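Local structure of IclR family transcriptional regulator (Brucella abortus, 5WHM) at residues T6-L11 with A122-L127; D113-A118 with F233-P238; L207-W212 with L242-L247; V219-V224 with P253-M258. The protein probably binds DNA through a helix-turn-helix domain and represses transcription, as an IclR-type regulator with a C-terminal GAF-like domain. All coordinates share one frame; numbering follows the deposited sequence.

Contact 1: T6-L11 with A122-L127; sequences TMLTPL and AARDRL
P10 packs on the guanidinium of R126, and this is the tight part of the contact. P10 CD lies over one face of the flat group, and P10 CG comes within 3.3 Å of R126 NH2. The two side chains approach from opposite directions. R126 reaches the proline because its chain runs extended from CG to NE (chi3 -168°). On the way it runs alongside the backbone of M7 and L8. M7 O and L8 O lie oblique to the guanidinium, with L8 O 3.7 Å from R126 NH1. M7 O and R126 NE are both buried by the contact, and neither has a polar partner in the model. The charged end of R126 forms a salt bridge with E31 of helix 24-33.

L8 fills the middle. Its CD2 branch sits 3.9 Å from R126 CA and touches the edge of the R124 guanidinium, while L8 CD1 meets L127 CD2 more loosely at 4.3 Å.

The other side is water-mediated. A water donates to T6 O at 2.9 Å and accepts from R124 NH2 at 2.8 Å. R124 bends at chi3 (70°), and its NH1 donates to R126 O at 2.8 Å. That oxygen lies in the guanidinium plane and offers a lone pair. With the water on NH2, this helps hold the guanidinium in its orientation.

The contact joins the N-terminal loop to the end of strand 118-125, close to R68 and L69 of the second subunit. Apolar cover over the arginines and one bridging water join the segments, while E31 meets the charge of R126.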
loop_
_atom_site.group_PDB
_atom_site.type_symbol
_atom_site.label_atom_id
_atom_site.label_comp_id
_atom_site.label_asym_id
_atom_site.label_seq_id
_atom_site.Cartn_x
_atom_site.Cartn_y
_atom_site.Cartn_z
ATOM N N THR C 6 -12.519 6.252 15.802
ATOM C CA THR C 6 -11.766 5.050 15.446
ATOM C C THR C 6 -11.011 4.520 16.661
ATOM O O THR C 6 -10.401 5.286 17.417
ATOM C CB THR C 6 -10.794 5.353 14.298
ATOM O OG1 THR C 6 -11.514 5.964 13.223
ATOM C CG2 THR C 6 -10.116 4.083 13.773
HETATM N N MSE C 7 -11.100 3.212 16.879
HETATM C CA MSE C 7 -10.447 2.617 18.049
HETATM C C MSE C 7 -8.915 2.692 17.992
HETATM O O MSE C 7 -8.288 2.336 16.986
HETATM C CB MSE C 7 -10.853 1.147 18.203
HETATM C CG MSE C 7 -12.338 0.877 18.084
HETATM SE SE MSE C 7 -12.647 -1.049 18.279
HETATM C CE MSE C 7 -12.416 -1.105 20.211
ATOM N N LEU C 8 -8.326 3.115 19.101
ATOM C CA LEU C 8 -6.881 3.106 19.291
ATOM C C LEU C 8 -6.382 1.816 19.917
ATOM O O LEU C 8 -5.225 1.441 19.703
ATOM C CB LEU C 8 -6.457 4.273 20.194
ATOM C CG LEU C 8 -6.882 5.672 19.756
ATOM C CD1 LEU C 8 -6.441 6.707 20.775
ATOM C CD2 LEU C 8 -6.323 6.003 18.395
ATOM N N THR C 9 -7.219 1.146 20.710
ATOM C CA THR C 9 -6.848 -0.080 21.419
ATOM C C THR C 9 -7.921 -1.142 21.199
ATOM O O THR C 9 -8.670 -1.492 22.126
ATOM C CB THR C 9 -6.674 0.193 22.911
ATOM O OG1 THR C 9 -7.905 0.709 23.425
ATOM C CG2 THR C 9 -5.565 1.209 23.144
ATOM N N PRO C 10 -8.017 -1.685 19.982
ATOM C CA PRO C 10 -9.123 -2.603 19.671
ATOM C C PRO C 10 -9.063 -3.932 20.409
ATOM O O PRO C 10 -10.061 -4.669 20.392
ATOM C CB PRO C 10 -8.997 -2.808 18.157
ATOM C CG PRO C 10 -7.586 -2.508 17.845
ATOM C CD PRO C 10 -7.130 -1.481 18.824
ATOM N N LEU C 11 -7.949 -4.278 21.047
ATOM C CA LEU C 11 -7.897 -5.549 21.753
ATOM C C LEU C 11 -8.270 -5.386 23.226
ATOM O O LEU C 11 -8.227 -6.364 23.983
ATOM C CB LEU C 11 -6.512 -6.200 21.590
ATOM C CG LEU C 11 -6.106 -6.608 20.141
ATOM C CD1 LEU C 11 -5.086 -7.730 20.146
ATOM C CD2 LEU C 11 -7.294 -6.980 19.264
ATOM N N ALA C 122 -1.416 14.374 3.959
ATOM C CA ALA C 122 -1.404 13.315 4.966
ATOM C C ALA C 122 -2.769 13.219 5.633
ATOM O O ALA C 122 -3.547 14.176 5.625
ATOM C CB ALA C 122 -0.328 13.565 6.040
ATOM N N ALA C 123 -3.052 12.048 6.225
ATOM C CA ALA C 123 -4.220 11.872 7.083
ATOM C C ALA C 123 -3.847 10.933 8.232
ATOM O O ALA C 123 -2.868 10.179 8.158
ATOM C CB ALA C 123 -5.428 11.313 6.303
ATOM N N ARG C 124 -4.635 10.987 9.298
ATOM C CA ARG C 124 -4.296 10.265 10.514
ATOM C C ARG C 124 -4.698 8.795 10.424
ATOM O O ARG C 124 -5.763 8.465 9.891
ATOM C CB ARG C 124 -4.989 10.904 11.713
ATOM C CG ARG C 124 -4.646 10.231 13.028
ATOM C CD ARG C 124 -5.264 10.973 14.217
ATOM N NE ARG C 124 -6.720 10.825 14.263
ATOM C CZ ARG C 124 -7.352 9.824 14.874
ATOM N NH1 ARG C 124 -6.670 8.852 15.474
ATOM N NH2 ARG C 124 -8.671 9.784 14.872
ATOM N N ASP C 125 -3.844 7.918 10.964
ATOM C CA ASP C 125 -4.210 6.531 11.296
ATOM C C ASP C 125 -3.675 6.250 12.698
ATOM O O ASP C 125 -2.454 6.219 12.903
ATOM C CB ASP C 125 -3.667 5.507 10.266
ATOM C CG ASP C 125 -3.941 4.022 10.697
ATOM O OD1 ASP C 125 -3.010 3.305 11.129
ATOM O OD2 ASP C 125 -5.112 3.577 10.625
ATOM N N ARG C 126 -4.596 6.089 13.658
ATOM C CA ARG C 126 -4.328 5.908 15.087
ATOM C C ARG C 126 -3.488 7.059 15.618
ATOM O O ARG C 126 -3.975 8.191 15.671
ATOM C CB ARG C 126 -3.663 4.559 15.390
ATOM C CG ARG C 126 -4.622 3.405 15.235
ATOM C CD ARG C 126 -4.142 2.170 15.968
ATOM N NE ARG C 126 -4.951 1.045 15.554
ATOM C CZ ARG C 126 -4.797 -0.190 15.999
ATOM N NH1 ARG C 126 -3.844 -0.482 16.884
ATOM N NH2 ARG C 126 -5.601 -1.128 15.549
ATOM N N LEU C 127 -2.234 6.798 15.996
ATOM C CA LEU C 127 -1.377 7.844 16.556
ATOM C C LEU C 127 -0.289 8.297 15.579
ATOM O O LEU C 127 0.743 8.830 16.005
ATOM C CB LEU C 127 -0.762 7.369 17.879
ATOM C CG LEU C 127 -1.758 6.946 18.976
ATOM C CD1 LEU C 127 -1.084 6.211 20.152
ATOM C CD2 LEU C 127 -2.544 8.147 19.491
HETATM O O HOH W 1 -9.160 7.784 16.701
#

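Contact 2: D113-A118 with F233-P238. With ACY (acetic acid), chain J.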
loop_
_atom_site.group_PDB
_atom_site.type_symbol
_atom_site.label_atom_id
_atom_site.label_comp_id
_atom_site.label_asym_id
_atom_site.label_seq_id
_atom_site.Cartn_x
_atom_site.Cartn_y
_atom_site.Cartn_z
ATOM N N ASP C 113 7.817 24.002 -5.898
ATOM C CA ASP C 113 8.787 24.650 -6.779
ATOM C C ASP C 113 9.206 25.997 -6.209
ATOM O O ASP C 113 10.396 26.321 -6.167
ATOM C CB ASP C 113 8.215 24.851 -8.188
ATOM C CG ASP C 113 8.052 23.537 -8.974
ATOM O OD1 ASP C 113 8.558 22.459 -8.548
ATOM O OD2 ASP C 113 7.383 23.603 -10.031
ATOM N N TYR C 114 8.231 26.795 -5.759
ATOM C CA TYR C 114 8.544 28.090 -5.163
ATOM C C TYR C 114 9.413 27.943 -3.923
ATOM O O TYR C 114 10.372 28.703 -3.732
ATOM C CB TYR C 114 7.270 28.842 -4.801
ATOM C CG TYR C 114 7.592 30.043 -3.943
ATOM C CD1 TYR C 114 8.181 31.176 -4.505
ATOM C CD2 TYR C 114 7.373 30.024 -2.565
ATOM C CE1 TYR C 114 8.507 32.279 -3.720
ATOM C CE2 TYR C 114 7.705 31.124 -1.770
ATOM C CZ TYR C 114 8.264 32.242 -2.362
ATOM O OH TYR C 114 8.584 33.316 -1.585
ATOM N N ALA C 115 9.091 26.984 -3.058
ATOM C CA ALA C 115 9.768 26.872 -1.772
ATOM C C ALA C 115 11.040 26.045 -1.843
ATOM O O ALA C 115 11.773 25.990 -0.840
ATOM C CB ALA C 115 8.833 26.250 -0.725
ATOM N N LYS C 116 11.280 25.370 -2.973
ATOM C CA LYS C 116 12.374 24.407 -3.133
ATOM C C LYS C 116 12.365 23.373 -2.009
ATOM O O LYS C 116 13.398 23.008 -1.449
ATOM C CB LYS C 116 13.728 25.124 -3.236
ATOM C CG LYS C 116 13.747 26.215 -4.306
ATOM C CD LYS C 116 15.160 26.675 -4.628
ATOM C CE LYS C 116 15.170 27.666 -5.787
ATOM N NZ LYS C 116 14.469 27.114 -6.985
ATOM N N ALA C 117 11.171 22.878 -1.694
ATOM C CA ALA C 117 11.017 21.968 -0.575
ATOM C C ALA C 117 9.837 21.032 -0.843
ATOM O O ALA C 117 8.964 21.322 -1.661
ATOM C CB ALA C 117 10.809 22.738 0.729
ATOM N N ALA C 118 9.793 19.929 -0.106
ATOM C CA ALA C 118 8.738 18.935 -0.300
ATOM C C ALA C 118 7.392 19.391 0.281
ATOM O O ALA C 118 7.320 19.929 1.393
ATOM C CB ALA C 118 9.155 17.608 0.330
ATOM N N PHE C 233 -1.928 19.391 4.885
ATOM C CA PHE C 233 -0.886 19.672 3.908
ATOM C C PHE C 233 0.308 20.285 4.610
ATOM O O PHE C 233 0.145 21.106 5.516
ATOM C CB PHE C 233 -1.424 20.584 2.802
ATOM C CG PHE C 233 -2.576 19.968 2.053
ATOM C CD1 PHE C 233 -3.876 20.036 2.571
ATOM C CD2 PHE C 233 -2.353 19.242 0.876
ATOM C CE1 PHE C 233 -4.954 19.388 1.900
ATOM C CE2 PHE C 233 -3.412 18.624 0.194
ATOM C CZ PHE C 233 -4.722 18.712 0.697
ATOM N N ASN C 234 1.513 19.860 4.249
ATOM C CA ASN C 234 2.671 20.473 4.880
ATOM C C ASN C 234 3.696 20.865 3.829
ATOM O O ASN C 234 3.594 20.537 2.641
ATOM C CB ASN C 234 3.321 19.574 5.961
ATOM C CG ASN C 234 4.075 18.367 5.383
ATOM O OD1 ASN C 234 4.138 18.161 4.173
ATOM N ND2 ASN C 234 4.659 17.561 6.271
ATOM N N CYS C 235 4.687 21.611 4.293
ATOM C CA CYS C 235 5.801 22.012 3.452
ATOM C C CYS C 235 6.982 22.089 4.398
ATOM O O CYS C 235 6.910 22.790 5.414
ATOM C CB CYS C 235 5.520 23.347 2.774
ATOM S SG CYS C 235 6.919 23.935 1.759
ATOM N N GLY C 236 8.042 21.350 4.107
ATOM C CA GLY C 236 9.090 21.230 5.106
ATOM C C GLY C 236 10.370 20.823 4.423
ATOM O O GLY C 236 10.383 20.491 3.238
ATOM N N GLY C 237 11.459 20.872 5.183
ATOM C CA GLY C 237 12.750 20.529 4.642
ATOM C C GLY C 237 13.881 20.914 5.568
ATOM O O GLY C 237 13.680 21.169 6.756
ATOM N N PRO C 238 15.103 20.922 5.038
ATOM C CA PRO C 238 16.272 21.268 5.854
ATOM C C PRO C 238 16.101 22.614 6.543
ATOM O O PRO C 238 15.714 23.607 5.926
ATOM C CB PRO C 238 17.421 21.292 4.834
ATOM C CG PRO C 238 16.829 20.719 3.514
ATOM C CD PRO C 238 15.481 20.175 3.823
HETATM C C ACY J . 6.557 17.670 9.746
HETATM O O ACY J . 5.368 17.837 9.369
HETATM O OXT ACY J . 7.023 18.098 10.838
HETATM C CH3 ACY J . 7.482 16.904 8.840
HETATM O O HOH W 2 6.571 18.058 3.185
HETATM O O HOH W 3 12.061 19.420 1.398
#
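A118 pairs with G236 where the chain leaving helix 101-115 comes beside strand 229-238, in the antiparallel sheet of the GAF-like C-terminal domain. The sound bond runs from G236 N to A118 O at 3.1 Å. The return bond, A118 N to G236 O, is weak at 3.4 Å and bent to 127°. A water supplements it: it accepts from A118 N and donates to G236 O.

A118 O is gripped by more than one group. Besides G236 N it takes a CA-H...O contact from C235 CA at 3.3 Å and a bond from a second water. That water also donates to N234 OD1.

Beside the backbone pair is a small apolar patch. C235 SG stands anti to the backbone N (chi1 178°), which brings it 3.9 Å from A115 CB at the end of helix 101-115. A117 CB also touches it. I251 of helix 244-265 packs against both A115 and C235.

Further out, K116, just past the helix, has positive phi, and the chain turns there. Q241 NE2 bonds to K116 O. On the side of N234, the amide nitrogen donates to Y131 OH. It also reaches an acetic acid molecule, probably from the crystallisation liquor, which S157 and V158 hold too. N234 ND2 lies 3.2 Å from atom O of that acid.

Contact 3: L207-W212 with L242-L247; sequences LSIGEW and LPREKL
I209 N donates to E211 OE1 at 3.2 Å, and this bond braces the turn that follows strand 206-209, near R244. The carboxylate accepts with its anti lone pair. Its other oxygen, E211 OE2, forms a salt bridge with R160. R244 is not bonded to E211: E211 OE1 and R244 NH2 are 5.3 Å apart, a distance at which the opposite charges may still attract weakly.

R244 instead packs its guanidinium against I209 and L207. I209 CG1 sits over one face, offset toward the rim, with R244 NH2 3.6 Å away. L207 CD1 approaches obliquely, 3.4 Å from R244 NH1. R244 leaves the helix with CG opposite the backbone N (chi1 161°) and then bends at chi3 (-65°). Its side chain crosses those of L207 and I209 at about a right angle. E248, one turn further along the helix, forms a salt bridge with R244 NH1.

L247 closes the buried side. L247 CD1 meets I209 CD1 at 3.8 Å, the two chains sliding past each other in opposite directions. L207 CD2 rests on L247 CB at 4.0 Å.

P243 is at the N-cap position of helix 244-265. The first turn of this helix packs on the edge strand 206-209, while V219 of the adjacent strand 216-225 touches both L207 and L247, and helix 157-165 meets S208.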
loop_
_atom_site.group_PDB
_atom_site.type_symbol
_atom_site.label_atom_id
_atom_site.label_comp_id
_atom_site.label_asym_id
_atom_site.label_seq_id
_atom_site.Cartn_x
_atom_site.Cartn_y
_atom_site.Cartn_z
ATOM N N LEU C 207 3.558 24.780 13.196
ATOM C CA LEU C 207 4.965 24.567 12.889
ATOM C C LEU C 207 5.516 23.356 13.627
ATOM O O LEU C 207 5.031 22.960 14.697
ATOM C CB LEU C 207 5.816 25.781 13.294
ATOM C CG LEU C 207 5.397 27.140 12.750
ATOM C CD1 LEU C 207 6.141 28.337 13.416
ATOM C CD2 LEU C 207 5.651 27.113 11.257
ATOM N N SER C 208 6.587 22.803 13.060
ATOM C CA SER C 208 7.506 21.942 13.804
ATOM C C SER C 208 8.915 22.397 13.453
ATOM O O SER C 208 9.453 22.002 12.417
ATOM C CB SER C 208 7.314 20.469 13.474
ATOM O OG SER C 208 8.258 19.719 14.226
ATOM N N ILE C 209 9.494 23.252 14.294
ATOM C CA ILE C 209 10.853 23.762 14.086
ATOM C C ILE C 209 11.808 22.794 14.781
ATOM O O ILE C 209 12.158 22.957 15.961
ATOM C CB ILE C 209 11.010 25.192 14.596
ATOM C CG1 ILE C 209 9.968 26.106 13.952
ATOM C CG2 ILE C 209 12.431 25.697 14.345
ATOM C CD1 ILE C 209 9.992 26.064 12.434
ATOM N N GLY C 210 12.245 21.780 14.034
ATOM C CA GLY C 210 13.155 20.765 14.549
ATOM C C GLY C 210 12.588 19.889 15.647
ATOM O O GLY C 210 13.355 19.280 16.400
ATOM N N GLU C 211 11.267 19.799 15.764
ATOM C CA GLU C 211 10.655 19.061 16.862
ATOM C C GLU C 211 10.221 17.653 16.457
ATOM O O GLU C 211 9.685 16.910 17.288
ATOM C CB GLU C 211 9.477 19.859 17.421
ATOM C CG GLU C 211 9.918 21.185 18.040
ATOM C CD GLU C 211 8.767 22.157 18.239
ATOM O OE1 GLU C 211 8.451 22.947 17.297
ATOM O OE2 GLU C 211 8.182 22.109 19.337
ATOM N N TRP C 212 10.442 17.272 15.203
ATOM C CA TRP C 212 10.363 15.883 14.792
ATOM C C TRP C 212 11.760 15.322 14.556
ATOM O O TRP C 212 12.172 14.393 15.253
ATOM C CB TRP C 212 9.490 15.727 13.540
ATOM C CG TRP C 212 9.677 14.362 12.895
ATOM C CD1 TRP C 212 9.410 13.139 13.449
ATOM C CD2 TRP C 212 10.213 14.104 11.598
ATOM N NE1 TRP C 212 9.731 12.139 12.567
ATOM C CE2 TRP C 212 10.237 12.704 11.426
ATOM C CE3 TRP C 212 10.673 14.926 10.559
ATOM C CZ2 TRP C 212 10.690 12.108 10.251
ATOM C CZ3 TRP C 212 11.122 14.334 9.400
ATOM C CH2 TRP C 212 11.128 12.937 9.251
ATOM N N LEU C 242 14.810 26.528 5.431
ATOM C CA LEU C 242 13.474 26.982 5.825
ATOM C C LEU C 242 13.513 27.445 7.272
ATOM O O LEU C 242 13.030 26.749 8.168
ATOM C CB LEU C 242 12.435 25.871 5.658
ATOM C CG LEU C 242 12.176 25.367 4.237
ATOM C CD1 LEU C 242 11.314 24.115 4.271
ATOM C CD2 LEU C 242 11.493 26.453 3.421
ATOM N N PRO C 243 14.097 28.611 7.540
ATOM C CA PRO C 243 14.048 29.155 8.901
ATOM C C PRO C 243 12.618 29.435 9.340
ATOM O O PRO C 243 11.709 29.598 8.522
ATOM C CB PRO C 243 14.856 30.457 8.793
ATOM C CG PRO C 243 15.743 30.236 7.615
ATOM C CD PRO C 243 14.956 29.421 6.657
ATOM N N ARG C 244 12.438 29.521 10.666
ATOM C CA ARG C 244 11.138 29.875 11.239
ATOM C C ARG C 244 10.535 31.105 10.562
ATOM O O ARG C 244 9.357 31.101 10.177
ATOM C CB ARG C 244 11.294 30.111 12.748
ATOM C CG ARG C 244 10.156 30.911 13.386
ATOM C CD ARG C 244 10.379 31.126 14.884
ATOM N NE ARG C 244 10.362 29.875 15.651
ATOM C CZ ARG C 244 9.261 29.277 16.103
ATOM N NH1 ARG C 244 8.062 29.794 15.860
ATOM N NH2 ARG C 244 9.360 28.163 16.815
ATOM N N GLU C 245 11.344 32.146 10.362
ATOM C CA GLU C 245 10.842 33.388 9.776
ATOM C C GLU C 245 10.297 33.180 8.359
ATOM O O GLU C 245 9.240 33.722 8.004
ATOM C CB GLU C 245 11.945 34.442 9.779
ATOM C CG GLU C 245 11.598 35.655 8.935
ATOM C CD GLU C 245 12.548 36.818 9.167
ATOM O OE1 GLU C 245 13.519 36.644 9.939
ATOM O OE2 GLU C 245 12.320 37.892 8.569
ATOM N N LYS C 246 10.999 32.408 7.527
ATOM C CA LYS C 246 10.461 32.087 6.206
ATOM C C LYS C 246 9.142 31.310 6.301
ATOM O O LYS C 246 8.209 31.551 5.522
ATOM C CB LYS C 246 11.493 31.291 5.409
ATOM C CG LYS C 246 11.162 31.149 3.931
ATOM C CD LYS C 246 12.342 30.555 3.162
ATOM C CE LYS C 246 12.268 30.874 1.663
ATOM N NZ LYS C 246 12.051 32.328 1.391
ATOM N N LEU C 247 9.038 30.367 7.236
ATOM C CA LEU C 247 7.797 29.610 7.346
ATOM C C LEU C 247 6.649 30.483 7.850
ATOM O O LEU C 247 5.525 30.368 7.352
ATOM C CB LEU C 247 7.998 28.394 8.253
ATOM C CG LEU C 247 8.971 27.345 7.695
ATOM C CD1 LEU C 247 9.229 26.231 8.684
ATOM C CD2 LEU C 247 8.499 26.762 6.363
#

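Contact 4: V219-V224 with P253-M258; sequences VAVPLV and PRLIEM
Strand segment 219-224 and helix segment 253-258 run in nearly the same direction, 21° apart, with their axes 8.2 Å from each other at closest approach. V221 and L255 meet at the centre. V221 CG2 is the branch that does the work: it lies 3.7 Å from L255 CG and 3.6 Å from I256 CG1. It touches both helix residues, sliding past L255 and crossing I256 at about a right angle. V221 CG1 stands opposite the backbone N (chi1 170°), and this leaves CG2 on the side of the helix.

L255 covers more of the strand than I256 does. Its CD2 methyl lies along the backbone, 3.4 Å from V219 O and 3.9 Å from A220 CA. The same methyl touches V219 CG1 at 4.0 Å. V219 O is not left without a polar partner, because C235 of the next strand bonds to it. I256 touches through CG1 alone and sits at the more open margin.

Around this pair the packing continues. L111 of helix 101-115 and F233 of strand 229-238 also touch L255, and V259 lies against V221. A220 points to the other face of the sheet, toward S157 and A161 of helix 157-165.

The contact between these segments is made by apolar groups and one backbone oxygen. Close fit and burial therefore hold the helix against the strand here, without polar bonds between them to fix the register.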
loop_
_atom_site.group_PDB
_atom_site.type_symbol
_atom_site.label_atom_id
_atom_site.label_comp_id
_atom_site.label_asym_id
_atom_site.label_seq_id
_atom_site.Cartn_x
_atom_site.Cartn_y
_atom_site.Cartn_z
ATOM N N VAL C 219 5.898 23.411 8.190
ATOM C CA VAL C 219 4.669 24.113 8.562
ATOM C C VAL C 219 3.534 23.316 7.947
ATOM O O VAL C 219 3.694 22.752 6.866
ATOM C CB VAL C 219 4.655 25.574 8.053
ATOM C CG1 VAL C 219 4.829 25.632 6.533
ATOM C CG2 VAL C 219 3.381 26.331 8.480
ATOM N N ALA C 220 2.390 23.259 8.626
ATOM C CA ALA C 220 1.282 22.441 8.124
ATOM C C ALA C 220 -0.037 23.163 8.330
ATOM O O ALA C 220 -0.188 23.976 9.261
ATOM C CB ALA C 220 1.221 21.055 8.810
ATOM N N VAL C 221 -0.983 22.870 7.444
ATOM C CA VAL C 221 -2.306 23.502 7.452
ATOM C C VAL C 221 -3.348 22.413 7.238
ATOM O O VAL C 221 -3.250 21.662 6.250
ATOM C CB VAL C 221 -2.433 24.575 6.362
ATOM C CG1 VAL C 221 -3.878 25.043 6.225
ATOM C CG2 VAL C 221 -1.505 25.771 6.658
ATOM N N PRO C 222 -4.350 22.281 8.101
ATOM C CA PRO C 222 -5.333 21.208 7.930
ATOM C C PRO C 222 -6.501 21.652 7.053
ATOM O O PRO C 222 -6.738 22.838 6.829
ATOM C CB PRO C 222 -5.794 20.943 9.369
ATOM C CG PRO C 222 -5.765 22.363 10.000
ATOM C CD PRO C 222 -4.623 23.099 9.302
ATOM N N LEU C 223 -7.224 20.666 6.538
ATOM C CA LEU C 223 -8.433 20.918 5.764
ATOM C C LEU C 223 -9.483 19.890 6.171
ATOM O O LEU C 223 -9.224 18.687 6.092
ATOM C CB LEU C 223 -8.139 20.816 4.266
ATOM C CG LEU C 223 -9.338 20.709 3.332
ATOM C CD1 LEU C 223 -10.097 22.028 3.354
ATOM C CD2 LEU C 223 -8.860 20.378 1.950
ATOM N N VAL C 224 -10.654 20.344 6.594
ATOM C CA VAL C 224 -11.733 19.439 6.968
ATOM C C VAL C 224 -12.513 19.094 5.705
ATOM O O VAL C 224 -13.084 19.978 5.067
ATOM C CB VAL C 224 -12.650 20.061 8.034
ATOM C CG1 VAL C 224 -13.822 19.128 8.313
ATOM C CG2 VAL C 224 -11.882 20.332 9.322
ATOM N N PRO C 253 1.634 31.333 5.185
ATOM C CA PRO C 253 0.545 32.022 4.461
ATOM C C PRO C 253 0.281 31.467 3.063
ATOM O O PRO C 253 -0.884 31.271 2.691
ATOM C CB PRO C 253 1.030 33.485 4.435
ATOM C CG PRO C 253 1.784 33.618 5.723
ATOM C CD PRO C 253 2.517 32.305 5.876
ATOM N N ARG C 254 1.322 31.183 2.282
ATOM C CA ARG C 254 1.102 30.546 0.981
ATOM C C ARG C 254 0.443 29.180 1.122
ATOM O O ARG C 254 -0.372 28.787 0.279
ATOM C CB ARG C 254 2.420 30.397 0.228
ATOM C CG ARG C 254 3.025 31.698 -0.184
ATOM C CD ARG C 254 4.434 31.464 -0.647
ATOM N NE ARG C 254 4.515 31.547 -2.090
ATOM C CZ ARG C 254 4.984 32.601 -2.743
ATOM N NH1 ARG C 254 5.436 33.649 -2.074
ATOM N NH2 ARG C 254 5.011 32.590 -4.062
ATOM N N LEU C 255 0.800 28.431 2.159
ATOM C CA LEU C 255 0.198 27.105 2.312
ATOM C C LEU C 255 -1.278 27.235 2.666
ATOM O O LEU C 255 -2.110 26.441 2.201
ATOM C CB LEU C 255 0.965 26.302 3.367
ATOM C CG LEU C 255 0.548 24.863 3.689
ATOM C CD1 LEU C 255 0.502 23.961 2.421
ATOM C CD2 LEU C 255 1.503 24.285 4.726
ATOM N N ILE C 256 -1.617 28.244 3.485
ATOM C CA ILE C 256 -3.011 28.499 3.843
ATOM C C ILE C 256 -3.824 28.840 2.605
ATOM O O ILE C 256 -4.961 28.381 2.445
ATOM C CB ILE C 256 -3.101 29.621 4.888
ATOM C CG1 ILE C 256 -2.557 29.150 6.242
ATOM C CG2 ILE C 256 -4.556 30.179 5.006
ATOM C CD1 ILE C 256 -2.369 30.367 7.236
ATOM N N GLU C 257 -3.262 29.668 1.720
ATOM C CA GLU C 257 -3.960 30.020 0.490
ATOM C C GLU C 257 -4.115 28.802 -0.419
ATOM O O GLU C 257 -5.156 28.636 -1.060
ATOM C CB GLU C 257 -3.213 31.142 -0.233
ATOM C CG GLU C 257 -3.833 31.555 -1.558
ATOM C CD GLU C 257 -5.262 32.092 -1.429
ATOM O OE1 GLU C 257 -5.672 32.493 -0.311
ATOM O OE2 GLU C 257 -5.975 32.116 -2.462
HETATM N N MSE C 258 -3.093 27.960 -0.487
HETATM C CA MSE C 258 -3.153 26.716 -1.294
HETATM C C MSE C 258 -4.278 25.811 -0.813
HETATM O O MSE C 258 -5.074 25.320 -1.609
HETATM C CB MSE C 258 -1.824 25.955 -1.247
HETATM C CG MSE C 258 -1.745 24.747 -2.283
HETATM SE SE MSE C 258 -0.279 23.572 -1.792
HETATM C CE MSE C 258 -1.112 22.557 -0.339
#

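From the N terminus, contact 1 closes the first long loop, bringing segment 6-11, in the loop before helix 15-18, onto the end of strand 118-125. Contact 2 crosses it, since 113-118 lies inside that loop and 233-238 beyond it. Contacts 3 and 4 open only after contact 1 has closed. Both start inside the loop of contact 2 and end beyond it, so they cross it. They cross each other because 219-224 lies between 207-212 and 242-247, while 253-258 lies beyond. Contacts 2, 3 and 4 tie helices 101-115 and 244-265 to neighbouring strands of one sheet. Contact 1 reaches the same sheet but stands apart, its centre about 27 Å from that of contact 2.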